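Local structure of MHC class I protein (Ginglymostoma cirratum, 6LUP) at residues Y7-S12 / Y92-G97; D29-Q34 / I43-W48. The protein probably presents peptides bound in its groove to T cells, as a class I MHC heavy chain of the nurse shark. All blocks are in the same frame, centred on the assembly; numbering follows the deposited sequence.

Contact 1. Residues Y7-S12 / Y92-G97; sequences YFFTWS and YQLMCG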
# COMPACT_ATOMS: atom_id res chain seq x y z
N TYR A 7 4.79 1.86 -10.01
CA TYR A 7 4.73 3.24 -9.53
C TYR A 7 3.30 3.72 -9.34
O TYR A 7 2.42 3.38 -10.14
CB TYR A 7 5.45 4.16 -10.50
CG TYR A 7 6.95 4.08 -10.42
CD1 TYR A 7 7.66 3.13 -11.16
CD2 TYR A 7 7.66 4.95 -9.60
CE1 TYR A 7 9.04 3.06 -11.09
CE2 TYR A 7 9.05 4.89 -9.52
CZ TYR A 7 9.73 3.94 -10.27
OH TYR A 7 11.09 3.88 -10.19
N PHE A 8 3.07 4.51 -8.30
CA PHE A 8 1.74 5.00 -7.94
C PHE A 8 1.78 6.51 -7.79
O PHE A 8 2.49 7.04 -6.93
CB PHE A 8 1.24 4.34 -6.65
CG PHE A 8 1.15 2.84 -6.73
CD1 PHE A 8 2.29 2.05 -6.61
CD2 PHE A 8 -0.07 2.22 -6.94
CE1 PHE A 8 2.22 0.67 -6.71
CE2 PHE A 8 -0.16 0.83 -7.03
CZ PHE A 8 0.99 0.06 -6.91
N PHE A 9 1.03 7.21 -8.65
CA PHE A 9 1.00 8.66 -8.67
C PHE A 9 -0.35 9.16 -8.17
O PHE A 9 -1.38 8.71 -8.67
CB PHE A 9 1.18 9.19 -10.10
CG PHE A 9 2.46 8.77 -10.77
CD1 PHE A 9 2.66 7.45 -11.18
CD2 PHE A 9 3.44 9.70 -11.07
CE1 PHE A 9 3.83 7.08 -11.83
CE2 PHE A 9 4.61 9.34 -11.73
CZ PHE A 9 4.81 8.02 -12.11
N THR A 10 -0.34 10.08 -7.21
CA THR A 10 -1.58 10.70 -6.75
C THR A 10 -1.48 12.22 -6.83
O THR A 10 -0.60 12.83 -6.22
CB THR A 10 -1.95 10.29 -5.31
OG1 THR A 10 -2.04 8.86 -5.24
CG2 THR A 10 -3.29 10.89 -4.89
N TRP A 11 -2.39 12.82 -7.60
CA TRP A 11 -2.57 14.27 -7.62
C TRP A 11 -3.85 14.63 -6.87
O TRP A 11 -4.93 14.12 -7.18
CB TRP A 11 -2.66 14.79 -9.05
CG TRP A 11 -1.40 14.64 -9.86
CD1 TRP A 11 -0.41 15.57 -10.00
CD2 TRP A 11 -1.01 13.51 -10.64
NE1 TRP A 11 0.58 15.09 -10.83
CE2 TRP A 11 0.24 13.83 -11.24
CE3 TRP A 11 -1.58 12.26 -10.91
CZ2 TRP A 11 0.92 12.94 -12.08
CZ3 TRP A 11 -0.90 11.38 -11.75
CH2 TRP A 11 0.34 11.72 -12.32
N SER A 12 -3.71 15.50 -5.87
CA SER A 12 -4.85 15.99 -5.10
C SER A 12 -5.07 17.47 -5.33
O SER A 12 -4.12 18.23 -5.56
CB SER A 12 -4.65 15.74 -3.61
OG SER A 12 -4.60 14.35 -3.33
N TYR A 92 -6.50 12.89 -9.18
CA TYR A 92 -6.06 12.11 -10.33
C TYR A 92 -5.08 11.04 -9.86
O TYR A 92 -4.29 11.26 -8.94
CB TYR A 92 -5.41 13.00 -11.39
CG TYR A 92 -5.34 12.35 -12.76
CD1 TYR A 92 -6.38 12.48 -13.68
CD2 TYR A 92 -4.23 11.59 -13.14
CE1 TYR A 92 -6.33 11.89 -14.93
CE2 TYR A 92 -4.17 10.99 -14.39
CZ TYR A 92 -5.21 11.14 -15.28
OH TYR A 92 -5.15 10.55 -16.52
N GLN A 93 -5.14 9.86 -10.48
CA GLN A 93 -4.27 8.76 -10.12
C GLN A 93 -3.69 8.07 -11.34
O GLN A 93 -4.36 7.94 -12.36
CB GLN A 93 -5.01 7.75 -9.25
CG GLN A 93 -5.29 8.23 -7.84
CD GLN A 93 -6.32 7.39 -7.13
OE1 GLN A 93 -7.52 7.50 -7.40
NE2 GLN A 93 -5.87 6.54 -6.23
N LEU A 94 -2.44 7.63 -11.22
CA LEU A 94 -1.78 6.86 -12.27
C LEU A 94 -1.09 5.66 -11.66
O LEU A 94 -0.37 5.78 -10.67
CB LEU A 94 -0.75 7.72 -13.01
CG LEU A 94 -0.27 7.32 -14.41
CD1 LEU A 94 0.88 8.22 -14.82
CD2 LEU A 94 0.17 5.87 -14.51
N MET A 95 -1.31 4.49 -12.26
CA MET A 95 -0.62 3.27 -11.90
C MET A 95 0.09 2.75 -13.13
O MET A 95 -0.56 2.52 -14.15
CB MET A 95 -1.64 2.20 -11.52
CG MET A 95 -1.90 2.04 -10.05
SD MET A 95 -3.27 0.89 -9.80
CE MET A 95 -2.49 -0.68 -10.19
N CYS A 96 1.39 2.54 -13.04
CA CYS A 96 2.06 1.78 -14.08
C CYS A 96 3.14 0.89 -13.51
O CYS A 96 3.63 1.12 -12.40
CB CYS A 96 2.61 2.68 -15.19
SG CYS A 96 3.71 3.97 -14.61
N GLY A 97 3.47 -0.16 -14.26
CA GLY A 97 4.52 -1.06 -13.87
C GLY A 97 4.64 -2.28 -14.76
O GLY A 97 3.95 -2.39 -15.77
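Two sulfur-aromatic contacts sit on opposite faces of this strand pair. Met95 SD lies 5.3 Å from the centroid of the Phe8 ring, and Cys96 SG lies 5.4 Å from that of Phe9. Both approaches are oblique. Met95 CG comes closer than its sulfur, 3.6 Å from Phe8 CD2. Cys96 has its SG between the backbone N and the carbonyl carbon (chi1 56°), which brings the sulfur to Phe9 CE1.

Leu94 runs alongside Phe9 and sets CD1 over one ring face, offset toward the rim. Tyr92 takes CG anti to its backbone N (chi1 -161°), and its CD2 lies 3.5 Å from Trp11 CE3. Their rings are oblique, with planes at 66°. Leu94 CB meets the edge of the Trp11 ring.

Six backbone hydrogen bonds hold the antiparallel register. Phe9 N to Leu94 O is 2.8 Å, and the return bond from Leu94 N to Phe9 O is 3.0 Å.

Tyr7 OH binds the backbone of the bound peptide. Gln93 NE2, on the other face, bonds the backbone of another protein chain, probably beta-2-microglobulin. The pair forms the centre of the peptide-binding platform typical of class I MHC.

Contact 2. Residues D29-Q34 / I43-W48; sequences DQQFVQ and IPRQRW
A beta hairpin at the outer edge of the class I platform sheet joins strand 30-36 to strand 43-44. The chain then turns into helix 47-52. Gln34 and Ile43 form the hydrogen-bonded antiparallel pair. Ile43 N donates to Gln34 O at 2.8 Å, and Gln34 N donates to Ile43 O at 3.0 Å. Val33 and Pro44 form the next, non-hydrogen-bonded pair. Phe32 and Val33 both face Gly25 of strand 21-27, which makes a classic beta bulge.

Past the paired strands, Arg45 N still binds Phe32 O at 2.7 Å. The bond is nearly straight (172°), but the donor stands above the carbonyl plane.

Arg45 and Gln34 lie side by side, with Arg45 NE 3.7 Å from Gln34 CB. This NE makes a salt bridge to an acidic side chain of another protein chain. Gln31 NE2 also bonds an acidic side chain of another protein chain, and it binds Val33 O at 3.0 Å.

Gln46 occupies the N-cap position of the helix. Its NE2 makes a weak hydrogen bond to Gln31 O at 3.3 Å. The amide planes of Gln30 and Gln46 are stacked, 20° apart. Trp48 brings CZ2 to within 4.0 Å of Phe32 CB. The two rings are nearly parallel, yet slid apart so that they barely overlap. Phe32 CG stands between its backbone N and carbonyl carbon (chi1 77°), and one ring face is covered by Val33 CG2, 3.8 Å above the plane and over the ring centre.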
# COMPACT_ATOMS: atom_id res chain seq x y z
N ASP A 29 6.73 -5.82 -2.92
CA ASP A 29 5.95 -5.15 -1.88
C ASP A 29 6.71 -4.07 -1.13
O ASP A 29 6.19 -3.46 -0.19
CB ASP A 29 5.43 -6.17 -0.86
CG ASP A 29 4.16 -6.86 -1.31
OD1 ASP A 29 3.67 -6.59 -2.43
OD2 ASP A 29 3.66 -7.68 -0.52
N GLN A 30 7.96 -3.82 -1.52
CA GLN A 30 8.81 -2.90 -0.78
C GLN A 30 8.90 -1.53 -1.46
O GLN A 30 9.32 -1.43 -2.62
CB GLN A 30 10.20 -3.52 -0.58
CG GLN A 30 11.25 -2.57 -0.03
CD GLN A 30 12.58 -3.28 0.20
OE1 GLN A 30 12.67 -4.20 1.00
NE2 GLN A 30 13.61 -2.84 -0.51
N GLN A 31 8.49 -0.49 -0.74
CA GLN A 31 8.64 0.87 -1.24
C GLN A 31 10.11 1.26 -1.22
O GLN A 31 10.80 1.04 -0.23
CB GLN A 31 7.84 1.87 -0.41
CG GLN A 31 7.58 3.17 -1.16
CD GLN A 31 7.25 4.33 -0.25
OE1 GLN A 31 6.54 4.18 0.73
NE2 GLN A 31 7.77 5.51 -0.59
N PHE A 32 10.60 1.82 -2.32
CA PHE A 32 12.02 2.16 -2.41
C PHE A 32 12.30 3.62 -2.77
O PHE A 32 13.37 4.13 -2.47
CB PHE A 32 12.77 1.19 -3.34
CG PHE A 32 12.55 1.43 -4.81
CD1 PHE A 32 11.33 1.12 -5.41
CD2 PHE A 32 13.58 1.92 -5.61
CE1 PHE A 32 11.13 1.33 -6.77
CE2 PHE A 32 13.39 2.13 -6.97
CZ PHE A 32 12.16 1.84 -7.55
N VAL A 33 11.34 4.29 -3.40
CA VAL A 33 11.47 5.71 -3.73
C VAL A 33 10.19 6.49 -3.40
O VAL A 33 9.10 5.91 -3.25
CB VAL A 33 11.90 5.97 -5.20
CG1 VAL A 33 13.34 5.56 -5.43
CG2 VAL A 33 10.97 5.28 -6.20
N GLN A 34 10.34 7.80 -3.28
CA GLN A 34 9.23 8.70 -2.99
C GLN A 34 9.52 10.05 -3.62
O GLN A 34 10.68 10.47 -3.71
CB GLN A 34 9.04 8.85 -1.47
CG GLN A 34 7.81 9.66 -1.04
CD GLN A 34 8.05 11.17 -0.95
OE1 GLN A 34 9.18 11.65 -1.00
NE2 GLN A 34 6.96 11.92 -0.83
N ILE A 43 13.46 10.79 -3.74
CA ILE A 43 14.33 10.40 -2.63
C ILE A 43 14.24 8.90 -2.34
O ILE A 43 13.20 8.29 -2.58
CB ILE A 43 14.02 11.22 -1.35
CG1 ILE A 43 12.60 10.94 -0.84
CG2 ILE A 43 14.24 12.71 -1.60
CD1 ILE A 43 12.32 11.42 0.57
N PRO A 44 15.33 8.31 -1.84
CA PRO A 44 15.29 6.89 -1.46
C PRO A 44 14.48 6.64 -0.19
O PRO A 44 14.50 7.45 0.74
CB PRO A 44 16.76 6.55 -1.20
CG PRO A 44 17.42 7.85 -0.91
CD PRO A 44 16.68 8.88 -1.71
N ARG A 45 13.76 5.53 -0.19
CA ARG A 45 13.06 5.04 0.98
C ARG A 45 13.70 3.73 1.41
O ARG A 45 13.24 3.06 2.34
CB ARG A 45 11.58 4.81 0.68
CG ARG A 45 10.75 6.08 0.64
CD ARG A 45 10.85 6.85 1.94
NE ARG A 45 9.87 7.93 2.02
CZ ARG A 45 10.10 9.11 2.60
NH1 ARG A 45 9.14 10.02 2.62
NH2 ARG A 45 11.27 9.37 3.15
N GLN A 46 14.76 3.37 0.70
CA GLN A 46 15.54 2.17 0.99
C GLN A 46 17.01 2.47 0.89
O GLN A 46 17.46 3.28 0.07
CB GLN A 46 15.20 1.04 0.03
CG GLN A 46 13.86 0.37 0.29
CD GLN A 46 13.78 -0.30 1.65
OE1 GLN A 46 14.75 -0.88 2.13
NE2 GLN A 46 12.61 -0.25 2.26
N ARG A 47 17.78 1.79 1.74
CA ARG A 47 19.20 2.00 1.80
C ARG A 47 19.92 1.40 0.59
O ARG A 47 20.83 2.03 0.05
CB ARG A 47 19.74 1.42 3.10
CG ARG A 47 21.23 1.65 3.27
CD ARG A 47 21.62 1.56 4.72
NE ARG A 47 22.95 0.98 4.84
CZ ARG A 47 23.19 -0.32 4.98
NH1 ARG A 47 22.18 -1.20 5.03
NH2 ARG A 47 24.44 -0.75 5.07
N TRP A 48 19.50 0.21 0.17
CA TRP A 48 20.14 -0.45 -0.96
C TRP A 48 20.14 0.41 -2.23
O TRP A 48 21.15 0.48 -2.93
CB TRP A 48 19.55 -1.85 -1.21
CG TRP A 48 18.12 -1.88 -1.66
CD1 TRP A 48 17.03 -2.12 -0.87
CD2 TRP A 48 17.61 -1.70 -2.99
NE1 TRP A 48 15.88 -2.09 -1.62
CE2 TRP A 48 16.21 -1.83 -2.93
CE3 TRP A 48 18.21 -1.44 -4.23
CZ2 TRP A 48 15.40 -1.71 -4.06
CZ3 TRP A 48 17.40 -1.31 -5.35
CH2 TRP A 48 16.01 -1.45 -5.25

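From the N terminus the chain lays down strand 3-12, then strands 21-27 and 30-36. Contact 2 closes a short hairpin, with eight residues between its segments. The chain runs on through the rest of helix 47-52 and helix 55-82 before it returns as strand 91-100. There contact 1 closes a long loop of 79 residues, which contains all of contact 2. The contacts therefore nest and do not cross. Contact 1 joins the two halves of the platform sheet at its middle, while contact 2 ties strand 30-36 to the edge strand 43-44 and to the start of helix 47-52. Their centres are about 17 Å apart. They meet through Tyr7, whose OH packs 3.5 Å from Phe32 CZ.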